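Local coordinates for protein probable enoyl-CoA hydratase/isomerase (Pseudomonas aeruginosa PA14, PDB 5WYB) that probably acts as a hydro-lyase of the enoyl-CoA hydratase/isomerase (crotonase) family, assembled from six copies of the chain, at residues G70-S75 with N117-G122; I133-R138 with G202-L207; E137-M142 with V195-A200; W163-G168 with L186-V191. The protein carries 1 engineered substitution. One frame throughout, in Å; residues are numbered along the deposited sequence.

Interaction 2 is buried and wholly apolar, with helix 200-211 packed on the face of the main sheet at strand 133-137. Interaction 3 sits at the ends of strands 133-137 and 193-195 and shares Glu137 and Arg138 with interaction 2, but lies in partly exposed turns and relies on polar groups. Interaction 1, partly buried, joins the loop after strand 63-68 to strand 119-121 and is dominated by backbone hydrogen bonds; strand 119-121 neighbours strand 141-143 of interaction 3, with Ala120 N 3.0 Å from Gln141 O. Interaction 4, also near the surface, joins two helix ends through aliphatic contacts and a bridging water, and meets interaction 2 through Arg134.

Interaction 1: residues G70-S75 with N117-G122; sequences GPKFFS and NGYAMG
The rings of Phe73 and Tyr119 lie on one face of a short parallel pairing, their centroids 5.5 Å apart and their planes inclined by 40°, so the pair is neither stacked nor T-shaped. Phe73 touches Tyr119 mainly through CD1, 3.7 Å from Tyr119 CB. In Phe74 the first torsion (chi1 178°) swings the ring away from the backbone nitrogen; its CD2 meets Ala120 CB at 3.8 Å, while CD1 has Asn117 OD1 near the ring plane at the edge. The Asn117 amide and the Phe74 ring are turned 56° apart.

Tyr119 N donates to Lys72 O, and beyond it Tyr119 O receives Ser75 N at 3.0 Å together with a weak bond from Phe74 N. Two successive amides thus converge on one carbonyl, and the register slips by one residue between Phe73 and Ser75, a beta bulge. Met121 N then closes on Ser75 O at 3.0 Å. In crotonase-family enzymes this loop and the glycine-rich turn before the next helix usually supply the backbone NH groups of the oxyanion hole, and the pairing probably sets them side by side.

Asn117 ND2 reaches Phe73 O at 3.2 Å from above the carbonyl plane, while its OD1 accepts from Thr67 and Gly68. The amide therefore spans strand 63-68 and the bulged loop that follows, and bonds at both ends should restrict its rotation.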
loop_
_atom_site.group_PDB
_atom_site.type_symbol
_atom_site.label_atom_id
_atom_site.label_comp_id
_atom_site.label_asym_id
_atom_site.label_seq_id
_atom_site.Cartn_x
_atom_site.Cartn_y
_atom_site.Cartn_z
ATOM N N GLY A 70 -40.889 9.986 9.181
ATOM C CA GLY A 70 -41.593 10.990 8.422
ATOM C C GLY A 70 -41.335 10.848 6.940
ATOM O O GLY A 70 -40.506 10.043 6.505
ATOM N N PRO A 71 -42.049 11.627 6.129
ATOM C CA PRO A 71 -41.931 11.478 4.675
ATOM C C PRO A 71 -40.978 12.468 4.030
ATOM O O PRO A 71 -40.654 12.335 2.848
ATOM C CB PRO A 71 -43.364 11.722 4.204
ATOM C CG PRO A 71 -43.851 12.772 5.167
ATOM C CD PRO A 71 -43.204 12.467 6.498
ATOM N N LYS A 72 -40.533 13.468 4.787
ATOM C CA LYS A 72 -39.774 14.581 4.231
ATOM C C LYS A 72 -38.264 14.408 4.320
ATOM O O LYS A 72 -37.557 14.737 3.365
ATOM C CB LYS A 72 -40.169 15.877 4.936
ATOM C CG LYS A 72 -39.559 17.123 4.325
ATOM C CD LYS A 72 -40.169 18.384 4.924
ATOM C CE LYS A 72 -39.626 19.636 4.247
ATOM N NZ LYS A 72 -40.178 20.875 4.858
ATOM N N PHE A 73 -37.742 13.913 5.440
ATOM C CA PHE A 73 -36.303 13.872 5.670
ATOM C C PHE A 73 -35.830 12.455 5.943
ATOM O O PHE A 73 -36.399 11.747 6.783
ATOM C CB PHE A 73 -35.900 14.753 6.853
ATOM C CG PHE A 73 -35.938 16.216 6.562
ATOM C CD1 PHE A 73 -34.886 16.832 5.916
ATOM C CD2 PHE A 73 -37.020 16.981 6.951
ATOM C CE1 PHE A 73 -34.914 18.183 5.656
ATOM C CE2 PHE A 73 -37.054 18.331 6.692
ATOM C CZ PHE A 73 -36.002 18.933 6.044
ATOM N N PHE A 74 -34.781 12.046 5.231
ATOM C CA PHE A 74 -33.989 10.901 5.658
ATOM C C PHE A 74 -33.067 11.335 6.793
ATOM O O PHE A 74 -33.204 10.866 7.926
ATOM C CB PHE A 74 -33.200 10.320 4.480
ATOM C CG PHE A 74 -32.315 9.165 4.854
ATOM C CD1 PHE A 74 -32.808 7.876 4.865
ATOM C CD2 PHE A 74 -30.990 9.373 5.197
ATOM C CE1 PHE A 74 -32.001 6.815 5.211
ATOM C CE2 PHE A 74 -30.178 8.317 5.549
ATOM C CZ PHE A 74 -30.683 7.035 5.555
ATOM N N SER A 75 -32.145 12.251 6.501
ATOM C CA SER A 75 -31.391 12.943 7.534
ATOM C C SER A 75 -30.775 14.200 6.940
ATOM O O SER A 75 -30.190 14.157 5.855
ATOM C CB SER A 75 -30.309 12.034 8.128
ATOM O OG SER A 75 -29.462 12.754 9.002
ATOM N N ASN A 117 -35.764 8.083 2.154
ATOM C CA ASN A 117 -37.152 8.508 2.037
ATOM C C ASN A 117 -37.291 10.020 1.921
ATOM O O ASN A 117 -38.379 10.556 2.151
ATOM C CB ASN A 117 -37.949 8.008 3.240
ATOM C CG ASN A 117 -37.402 8.540 4.550
ATOM O OD1 ASN A 117 -36.378 8.071 5.036
ATOM N ND2 ASN A 117 -38.078 9.530 5.122
ATOM N N GLY A 118 -36.217 10.720 1.578
ATOM C CA GLY A 118 -36.279 12.170 1.505
ATOM C C GLY A 118 -34.899 12.771 1.384
ATOM O O GLY A 118 -33.980 12.154 0.833
ATOM N N TYR A 119 -34.765 13.986 1.905
ATOM C CA TYR A 119 -33.472 14.653 1.916
ATOM C C TYR A 119 -32.467 13.851 2.731
ATOM O O TYR A 119 -32.756 13.427 3.854
ATOM C CB TYR A 119 -33.606 16.060 2.488
ATOM C CG TYR A 119 -34.459 16.974 1.653
ATOM C CD1 TYR A 119 -33.926 17.649 0.564
ATOM C CD2 TYR A 119 -35.796 17.168 1.954
ATOM C CE1 TYR A 119 -34.705 18.486 -0.202
ATOM C CE2 TYR A 119 -36.582 18.004 1.195
ATOM C CZ TYR A 119 -36.032 18.662 0.118
ATOM O OH TYR A 119 -36.813 19.499 -0.644
ATOM N N ALA A 120 -31.290 13.627 2.148
ATOM C CA ALA A 120 -30.140 13.020 2.824
ATOM C C ALA A 120 -28.954 13.916 2.501
ATOM O O ALA A 120 -28.296 13.738 1.476
ATOM C CB ALA A 120 -29.910 11.585 2.368
ATOM N N MET A 121 -28.708 14.853 3.363
ATOM C CA MET A 121 -27.675 15.810 3.127
ATOM C C MET A 121 -26.580 15.919 4.177
ATOM O O MET A 121 -26.828 15.867 5.342
ATOM C CB MET A 121 -28.337 17.130 2.886
ATOM C CG MET A 121 -29.471 17.005 1.888
ATOM S SD MET A 121 -29.814 18.559 1.187
ATOM C CE MET A 121 -30.916 19.104 2.452
ATOM N N GLY A 122 -25.362 16.059 3.731
ATOM C CA GLY A 122 -24.262 16.124 4.666
ATOM C C GLY A 122 -24.085 14.828 5.423
ATOM O O GLY A 122 -23.814 13.789 4.818
#

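Interaction 2: residues I133-R138 with G202-L207; sequences IRIAER and GAALLL
Ile135 meets helix 200-211 with both arms of its side chain. Its CB is directed toward the helix, and the first torsion sets CG2 anti to the backbone N, with CG1 beside that nitrogen (chi1 -62°). The short branch, CG2, ends against Ala203 CB at 4.1 Å. The longer branch runs through CG1, and the second torsion (176°) extends it so that CD1 reaches the helix backbone, 3.8 Å from Ala204 CA. At the same tip, Ile135 CD1 also lies 4.2 Å from Leu207 CD2. One isoleucine thereby touches residues on successive turns of the helix, and the small alanines allow its terminal methyl to come close to the main chain.

Ile133, two residues earlier and on the same face of the strand, extends the contact. Its CD1 meets Leu207 CD2 at 4.2 Å, the two side chains crossing at about a right angle. The CD2 methyl of Leu207 consequently contacts the ends of both isoleucines. No hydrogen bond links the segments; the attachment is aliphatic packing.

The short segments run nearly antiparallel, at 152°, with their axes 9.0 Å apart at closest approach. This is helix-on-sheet packing in the crotonase core: strand 133-137 lies between the parallel strands 111-116 and 193-195, and Ala204 also touches Ile113 and Ala115 of the former. Val195 of the latter meets both Ile135 and Ala203, while Cys176 and Glu178 of a second subunit pack against Ile133 and Leu207, respectively.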
loop_
_atom_site.group_PDB
_atom_site.type_symbol
_atom_site.label_atom_id
_atom_site.label_comp_id
_atom_site.label_asym_id
_atom_site.label_seq_id
_atom_site.Cartn_x
_atom_site.Cartn_y
_atom_site.Cartn_z
ATOM N N ILE A 133 -26.163 -0.926 0.901
ATOM C CA ILE A 133 -26.993 -0.661 -0.268
ATOM C C ILE A 133 -27.902 0.525 0.019
ATOM O O ILE A 133 -28.356 0.731 1.150
ATOM C CB ILE A 133 -27.818 -1.906 -0.667
ATOM C CG1 ILE A 133 -26.900 -3.120 -0.851
ATOM C CG2 ILE A 133 -28.605 -1.649 -1.943
ATOM C CD1 ILE A 133 -27.624 -4.443 -0.894
ATOM N N ARG A 134 -28.170 1.313 -1.017
ATOM C CA ARG A 134 -29.027 2.483 -0.917
ATOM C C ARG A 134 -30.224 2.331 -1.846
ATOM O O ARG A 134 -30.067 1.968 -3.014
ATOM C CB ARG A 134 -28.243 3.748 -1.251
ATOM C CG ARG A 134 -27.254 4.152 -0.173
ATOM C CD ARG A 134 -26.001 4.730 -0.788
ATOM N NE ARG A 134 -25.308 3.719 -1.572
ATOM C CZ ARG A 134 -24.498 2.805 -1.053
ATOM N NH1 ARG A 134 -24.272 2.785 0.253
ATOM N NH2 ARG A 134 -23.918 1.908 -1.838
ATOM N N ILE A 135 -31.413 2.596 -1.312
ATOM C CA ILE A 135 -32.663 2.612 -2.069
ATOM C C ILE A 135 -33.301 3.971 -1.845
ATOM O O ILE A 135 -33.634 4.320 -0.705
ATOM C CB ILE A 135 -33.622 1.494 -1.636
ATOM C CG1 ILE A 135 -32.995 0.125 -1.881
ATOM C CG2 ILE A 135 -34.942 1.606 -2.384
ATOM C CD1 ILE A 135 -33.842 -1.010 -1.382
ATOM N N ALA A 136 -33.462 4.738 -2.917
ATOM C CA ALA A 136 -33.920 6.117 -2.835
ATOM C C ALA A 136 -35.298 6.270 -3.467
ATOM O O ALA A 136 -35.600 5.640 -4.481
ATOM C CB ALA A 136 -32.938 7.062 -3.525
ATOM N N GLU A 137 -36.103 7.142 -2.902
ATOM C CA GLU A 137 -37.387 7.533 -3.404
ATOM C C GLU A 137 -37.129 8.561 -4.499
ATOM O O GLU A 137 -36.163 9.265 -4.455
ATOM C CB GLU A 137 -38.287 8.078 -2.302
ATOM C CG GLU A 137 -39.169 7.025 -1.652
ATOM C CD GLU A 137 -39.726 7.399 -0.294
ATOM O OE1 GLU A 137 -39.983 8.559 -0.075
ATOM O OE2 GLU A 137 -39.913 6.530 0.541
ATOM N N ARG A 138 -38.034 8.666 -5.452
ATOM C CA ARG A 138 -37.892 9.521 -6.610
ATOM C C ARG A 138 -37.659 10.956 -6.289
ATOM O O ARG A 138 -36.840 11.568 -6.887
ATOM C CB ARG A 138 -39.121 9.404 -7.497
ATOM C CG ARG A 138 -39.045 8.381 -8.593
ATOM C CD ARG A 138 -40.325 8.311 -9.447
ATOM N NE ARG A 138 -40.914 9.615 -9.592
ATOM C CZ ARG A 138 -41.995 10.028 -8.958
ATOM N NH1 ARG A 138 -42.643 9.223 -8.146
ATOM N NH2 ARG A 138 -42.416 11.243 -9.145
ATOM N N GLY A 202 -40.287 0.018 2.520
ATOM C CA GLY A 202 -40.847 -1.227 2.113
ATOM C C GLY A 202 -39.977 -1.995 1.202
ATOM O O GLY A 202 -39.845 -3.162 1.339
ATOM N N ALA A 203 -39.383 -1.305 0.262
ATOM C CA ALA A 203 -38.483 -1.944 -0.644
ATOM C C ALA A 203 -37.279 -2.461 0.106
ATOM O O ALA A 203 -36.830 -3.543 -0.175
ATOM C CB ALA A 203 -38.056 -1.014 -1.738
ATOM N N ALA A 204 -36.780 -1.685 1.054
ATOM C CA ALA A 204 -35.595 -2.060 1.817
ATOM C C ALA A 204 -35.859 -3.288 2.680
ATOM O O ALA A 204 -35.052 -4.224 2.699
ATOM C CB ALA A 204 -35.143 -0.885 2.675
ATOM N N LEU A 205 -36.987 -3.309 3.389
ATOM C CA LEU A 205 -37.322 -4.467 4.209
ATOM C C LEU A 205 -37.495 -5.725 3.371
ATOM O O LEU A 205 -37.258 -6.831 3.868
ATOM C CB LEU A 205 -38.593 -4.198 5.015
ATOM C CG LEU A 205 -38.446 -3.192 6.152
ATOM C CD1 LEU A 205 -39.804 -2.768 6.674
ATOM C CD2 LEU A 205 -37.621 -3.789 7.267
ATOM N N LEU A 206 -37.902 -5.587 2.109
ATOM C CA LEU A 206 -38.069 -6.773 1.279
ATOM C C LEU A 206 -36.742 -7.245 0.711
ATOM O O LEU A 206 -36.540 -8.452 0.542
ATOM C CB LEU A 206 -39.061 -6.502 0.147
ATOM C CG LEU A 206 -39.760 -7.748 -0.389
ATOM C CD1 LEU A 206 -40.591 -8.386 0.710
ATOM C CD2 LEU A 206 -40.632 -7.408 -1.581
ATOM N N LEU A 207 -35.837 -6.320 0.398
ATOM C CA LEU A 207 -34.479 -6.719 0.047
ATOM C C LEU A 207 -33.755 -7.308 1.250
ATOM O O LEU A 207 -32.968 -8.246 1.099
ATOM C CB LEU A 207 -33.707 -5.527 -0.519
ATOM C CG LEU A 207 -32.306 -5.825 -1.047
ATOM C CD1 LEU A 207 -32.331 -7.000 -2.000
ATOM C CD2 LEU A 207 -31.701 -4.607 -1.719
#

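Interaction 3: residues E137-M142 with V195-A200; sequences ERQAQM and VDSGEA
The flat amide of Gln139 lies between Ser197 and the carboxylate of Glu137. Gln139 OE1 accepts a weak hydrogen bond from Ser197 OG at 2.9 Å, and at the other end Gln139 NE2 donates at 2.8 Å to Glu137 OE1, which lies in the amide plane and uses its anti lone pair. The two ends of one amide thus link the neighbouring carboxylate to the opposing turn. A bend at chi2 (-60°) helps bring this amide back toward Glu137. A salt bridge between Arg138 and Asp196 is also modelled, but its NH1 and OD1 atoms are too close, so its geometry is doubtful.

Beyond CG the Glu137 chain is extended, bringing its carboxylate to the turn at 196-199. OE2 receives a weak bond from Ala200 N at 3.3 Å, at the start of helix 200-211, and comes 3.6 Å from Ala200 CB. Closer to the backbone, Glu137 CG lies 3.2 Å from Asp196 O. The main chains also meet: Arg138 N makes a weak bond to Val195 O at 3.0 Å, beside the parallel bridge between Glu137 and Val195.

Here strands 133-137 and 193-195 reach their ends in turns, type I from Glu137 to Ala140 and type II from Asp196 to Glu199. The first leads into strand 141-143, beside strand 119-121; the second leads into helix 200-211. Ile116 of strand 111-116 is hydrogen-bonded to Glu137 through the backbone.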
loop_
_atom_site.group_PDB
_atom_site.type_symbol
_atom_site.label_atom_id
_atom_site.label_comp_id
_atom_site.label_asym_id
_atom_site.label_seq_id
_atom_site.Cartn_x
_atom_site.Cartn_y
_atom_site.Cartn_z
ATOM N N GLU A 137 -36.103 7.142 -2.902
ATOM C CA GLU A 137 -37.387 7.533 -3.404
ATOM C C GLU A 137 -37.129 8.561 -4.499
ATOM O O GLU A 137 -36.163 9.265 -4.455
ATOM C CB GLU A 137 -38.287 8.078 -2.302
ATOM C CG GLU A 137 -39.169 7.025 -1.652
ATOM C CD GLU A 137 -39.726 7.399 -0.294
ATOM O OE1 GLU A 137 -39.983 8.559 -0.075
ATOM O OE2 GLU A 137 -39.913 6.530 0.541
ATOM N N ARG A 138 -38.034 8.666 -5.452
ATOM C CA ARG A 138 -37.892 9.521 -6.610
ATOM C C ARG A 138 -37.659 10.956 -6.289
ATOM O O ARG A 138 -36.840 11.568 -6.887
ATOM C CB ARG A 138 -39.121 9.404 -7.497
ATOM C CG ARG A 138 -39.045 8.381 -8.593
ATOM C CD ARG A 138 -40.325 8.311 -9.447
ATOM N NE ARG A 138 -40.914 9.615 -9.592
ATOM C CZ ARG A 138 -41.995 10.028 -8.958
ATOM N NH1 ARG A 138 -42.643 9.223 -8.146
ATOM N NH2 ARG A 138 -42.416 11.243 -9.145
ATOM N N GLN A 139 -38.345 11.483 -5.309
ATOM C CA GLN A 139 -38.152 12.851 -4.914
ATOM C C GLN A 139 -36.937 13.154 -4.002
ATOM O O GLN A 139 -36.658 14.287 -3.725
ATOM C CB GLN A 139 -39.432 13.362 -4.289
ATOM C CG GLN A 139 -39.738 12.861 -2.901
ATOM C CD GLN A 139 -39.877 11.379 -2.841
ATOM O OE1 GLN A 139 -39.909 10.736 -3.856
ATOM N NE2 GLN A 139 -39.956 10.832 -1.650
ATOM N N ALA A 140 -36.234 12.141 -3.536
ATOM C CA ALA A 140 -35.128 12.338 -2.604
ATOM C C ALA A 140 -33.992 13.131 -3.235
ATOM O O ALA A 140 -33.629 12.918 -4.395
ATOM C CB ALA A 140 -34.592 10.993 -2.110
ATOM N N GLN A 141 -33.416 14.038 -2.451
ATOM C CA GLN A 141 -32.288 14.854 -2.875
ATOM C C GLN A 141 -31.126 14.687 -1.903
ATOM O O GLN A 141 -31.312 14.693 -0.684
ATOM C CB GLN A 141 -32.689 16.324 -2.981
ATOM C CG GLN A 141 -33.729 16.578 -4.054
ATOM C CD GLN A 141 -33.932 18.044 -4.325
ATOM O OE1 GLN A 141 -33.485 18.895 -3.559
ATOM N NE2 GLN A 141 -34.611 18.354 -5.425
ATOM N N MET A 142 -29.929 14.539 -2.451
ATOM C CA MET A 142 -28.746 14.222 -1.667
ATOM C C MET A 142 -27.618 15.167 -2.037
ATOM O O MET A 142 -27.461 15.522 -3.207
ATOM C CB MET A 142 -28.323 12.778 -1.906
ATOM C CG MET A 142 -29.367 11.771 -1.504
ATOM S SD MET A 142 -29.275 10.307 -2.533
ATOM C CE MET A 142 -30.199 10.848 -3.966
ATOM N N VAL A 195 -37.130 4.018 -6.403
ATOM C CA VAL A 195 -38.498 3.579 -6.153
ATOM C C VAL A 195 -39.401 4.765 -5.983
ATOM O O VAL A 195 -38.967 5.859 -5.886
ATOM C CB VAL A 195 -38.701 2.688 -4.936
ATOM C CG1 VAL A 195 -38.021 1.369 -5.048
ATOM C CG2 VAL A 195 -38.453 3.422 -3.642
ATOM N N ASP A 196 -40.685 4.535 -5.965
ATOM C CA ASP A 196 -41.617 5.650 -5.925
ATOM C C ASP A 196 -41.776 6.163 -4.494
ATOM O O ASP A 196 -41.351 5.529 -3.527
ATOM C CB ASP A 196 -42.970 5.240 -6.510
ATOM C CG ASP A 196 -43.822 6.428 -6.902
ATOM O OD1 ASP A 196 -43.257 7.496 -7.233
ATOM O OD2 ASP A 196 -45.064 6.283 -6.876
ATOM N N SER A 197 -42.403 7.335 -4.376
ATOM C CA SER A 197 -42.582 7.985 -3.083
ATOM C C SER A 197 -43.286 7.068 -2.095
ATOM O O SER A 197 -44.359 6.528 -2.380
ATOM C CB SER A 197 -43.385 9.273 -3.247
ATOM O OG SER A 197 -42.736 10.160 -4.135
ATOM N N GLY A 198 -42.681 6.910 -0.921
ATOM C CA GLY A 198 -43.239 6.074 0.113
ATOM C C GLY A 198 -42.935 4.608 -0.031
ATOM O O GLY A 198 -43.500 3.802 0.714
ATOM N N GLU A 199 -42.053 4.235 -0.953
ATOM C CA GLU A 199 -41.729 2.841 -1.206
ATOM C C GLU A 199 -40.329 2.432 -0.753
ATOM O O GLU A 199 -39.986 1.253 -0.855
ATOM C CB GLU A 199 -41.897 2.532 -2.702
ATOM C CG GLU A 199 -43.342 2.464 -3.172
ATOM C CD GLU A 199 -43.498 2.357 -4.687
ATOM O OE1 GLU A 199 -42.505 2.084 -5.394
ATOM O OE2 GLU A 199 -44.637 2.547 -5.174
ATOM N N ALA A 200 -39.507 3.334 -0.251
ATOM C CA ALA A 200 -38.175 2.899 0.168
ATOM C C ALA A 200 -38.095 1.953 1.335
ATOM O O ALA A 200 -37.454 0.977 1.261
ATOM C CB ALA A 200 -37.296 4.082 0.437
#

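Interaction 4: residues W163-G168 with L186-V191; sequences WLVGEG and LRIGLV
Val165, at the end of helix 157-165, packs against the Schellman motif that finishes helix 182-188, with Gly189 as the residue of positive phi. Both helices belong to the part of the crotonase fold that follows strand 141-143, and their ends come together through aliphatic contacts, close approaches to carbonyls and one shared water.

The apolar contacts converge on one methyl. Val165 CG1 lies 3.6 Å from Leu190 CB and 3.8 Å from Ile188 CG1, so the methyl faces the pair of side chains that flank Gly189. Its first torsion (chi1 -53°) turns CG1 anti to the carbonyl carbon and out toward them.

A second group is made of carbon atoms set against carbonyl oxygens. The adjacent Leu164 points its CB toward Gly189, and its CD2 settles near two backbone oxygens, 3.5 Å from Gly189 O and 3.7 Å from Leu190 O. Val165 CA makes a CA-H...O contact of 3.4 Å with Ile188 O, with an angle of 141° at the hydrogen. Arg134 of strand 133-137 also packs on Leu164 and weakly hydrogen-bonds to Leu190 O.

Among the polar contacts, no direct hydrogen bond crosses between the segments. The surroundings include subunit interfaces: Glu167 forms a salt bridge with Arg230 of a third subunit, and Trp163 NE1 donates to Glu167 of a second subunit.

A water joins the two helix ends where their backbones both offer acceptors. It donates to each, lying 3.1 Å from Val165 O and 2.9 Å from Ile188 O.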
loop_
_atom_site.group_PDB
_atom_site.type_symbol
_atom_site.label_atom_id
_atom_site.label_comp_id
_atom_site.label_asym_id
_atom_site.label_seq_id
_atom_site.Cartn_x
_atom_site.Cartn_y
_atom_site.Cartn_z
ATOM N N TRP A 163 -15.693 6.955 -4.021
ATOM C CA TRP A 163 -15.541 5.513 -4.091
ATOM C C TRP A 163 -16.661 4.885 -4.941
ATOM O O TRP A 163 -16.388 4.026 -5.698
ATOM C CB TRP A 163 -15.412 4.881 -2.707
ATOM C CG TRP A 163 -14.929 3.464 -2.635
ATOM C CD1 TRP A 163 -15.612 2.434 -2.220
ATOM C CD2 TRP A 163 -13.643 2.977 -2.969
ATOM N NE1 TRP A 163 -14.883 1.321 -2.267
ATOM C CE2 TRP A 163 -13.649 1.622 -2.728
ATOM C CE3 TRP A 163 -12.490 3.556 -3.449
ATOM C CZ2 TRP A 163 -12.551 0.825 -2.946
ATOM C CZ3 TRP A 163 -11.407 2.763 -3.664
ATOM C CH2 TRP A 163 -11.445 1.420 -3.410
ATOM N N LEU A 164 -17.893 5.348 -4.792
ATOM C CA LEU A 164 -19.005 4.870 -5.589
ATOM C C LEU A 164 -19.234 5.588 -6.908
ATOM O O LEU A 164 -19.368 4.939 -7.903
ATOM C CB LEU A 164 -20.326 4.981 -4.866
ATOM C CG LEU A 164 -20.768 4.150 -3.681
ATOM C CD1 LEU A 164 -20.065 4.627 -2.463
ATOM C CD2 LEU A 164 -22.254 4.223 -3.451
ATOM N N VAL A 165 -19.290 6.903 -6.893
ATOM C CA VAL A 165 -19.612 7.686 -8.047
ATOM C C VAL A 165 -18.543 8.216 -8.918
ATOM O O VAL A 165 -18.832 8.730 -9.907
ATOM C CB VAL A 165 -20.554 8.866 -7.713
ATOM C CG1 VAL A 165 -21.778 8.395 -6.986
ATOM C CG2 VAL A 165 -19.852 9.955 -6.966
ATOM N N GLY A 166 -17.310 8.074 -8.512
ATOM C CA GLY A 166 -16.174 8.564 -9.260
ATOM C C GLY A 166 -15.778 9.973 -8.853
ATOM O O GLY A 166 -16.545 10.723 -8.253
ATOM N N GLU A 167 -14.552 10.340 -9.209
ATOM C CA GLU A 167 -14.025 11.619 -8.746
ATOM C C GLU A 167 -14.778 12.787 -9.362
ATOM O O GLU A 167 -15.103 13.753 -8.665
ATOM C CB GLU A 167 -12.526 11.709 -9.035
ATOM C CG GLU A 167 -11.687 10.956 -8.015
ATOM C CD GLU A 167 -10.200 11.104 -8.246
ATOM O OE1 GLU A 167 -9.496 10.074 -8.201
ATOM O OE2 GLU A 167 -9.739 12.243 -8.475
ATOM N N GLY A 168 -15.095 12.705 -10.654
ATOM C CA GLY A 168 -15.790 13.805 -11.314
ATOM C C GLY A 168 -17.083 14.189 -10.621
ATOM O O GLY A 168 -17.307 15.356 -10.291
ATOM N N LEU A 186 -28.914 7.385 -9.332
ATOM C CA LEU A 186 -28.895 6.065 -9.950
ATOM C C LEU A 186 -27.979 6.039 -11.160
ATOM O O LEU A 186 -27.273 5.053 -11.393
ATOM C CB LEU A 186 -30.306 5.657 -10.352
ATOM C CG LEU A 186 -30.453 4.299 -11.032
ATOM C CD1 LEU A 186 -30.126 3.188 -10.057
ATOM C CD2 LEU A 186 -31.853 4.134 -11.577
ATOM N N ARG A 187 -27.978 7.117 -11.940
ATOM C CA ARG A 187 -27.166 7.150 -13.146
ATOM C C ARG A 187 -25.680 7.100 -12.826
ATOM O O ARG A 187 -24.898 6.562 -13.616
ATOM C CB ARG A 187 -27.493 8.405 -13.956
ATOM C CG ARG A 187 -27.216 8.279 -15.438
ATOM C CD ARG A 187 -26.582 9.543 -15.982
ATOM N NE ARG A 187 -27.271 10.743 -15.521
ATOM C CZ ARG A 187 -26.757 11.966 -15.593
ATOM N NH1 ARG A 187 -25.547 12.143 -16.105
ATOM N NH2 ARG A 187 -27.448 13.008 -15.149
ATOM N N ILE A 188 -25.274 7.634 -11.673
ATOM C CA ILE A 188 -23.860 7.772 -11.353
ATOM C C ILE A 188 -23.368 6.721 -10.369
ATOM O O ILE A 188 -22.170 6.689 -10.068
ATOM C CB ILE A 188 -23.558 9.184 -10.817
ATOM C CG1 ILE A 188 -24.337 9.445 -9.534
ATOM C CG2 ILE A 188 -23.883 10.225 -11.864
ATOM C CD1 ILE A 188 -24.149 10.834 -8.987
ATOM N N GLY A 189 -24.246 5.860 -9.866
ATOM C CA GLY A 189 -23.856 4.828 -8.929
ATOM C C GLY A 189 -24.025 5.177 -7.467
ATOM O O GLY A 189 -23.695 4.347 -6.607
ATOM N N LEU A 190 -24.523 6.371 -7.150
ATOM C CA LEU A 190 -24.710 6.737 -5.753
ATOM C C LEU A 190 -25.771 5.873 -5.084
ATOM O O LEU A 190 -25.638 5.537 -3.900
ATOM C CB LEU A 190 -25.065 8.218 -5.643
ATOM C CG LEU A 190 -25.435 8.771 -4.266
ATOM C CD1 LEU A 190 -24.334 8.518 -3.239
ATOM C CD2 LEU A 190 -25.739 10.253 -4.366
ATOM N N VAL A 191 -26.825 5.499 -5.815
ATOM C CA VAL A 191 -27.841 4.577 -5.323
ATOM C C VAL A 191 -27.926 3.392 -6.272
ATOM O O VAL A 191 -27.505 3.456 -7.428
ATOM C CB VAL A 191 -29.226 5.234 -5.175
ATOM C CG1 VAL A 191 -29.160 6.405 -4.218
ATOM C CG2 VAL A 191 -29.744 5.677 -6.524
HETATM O O HOH W 1 -20.083 6.912 -12.019
#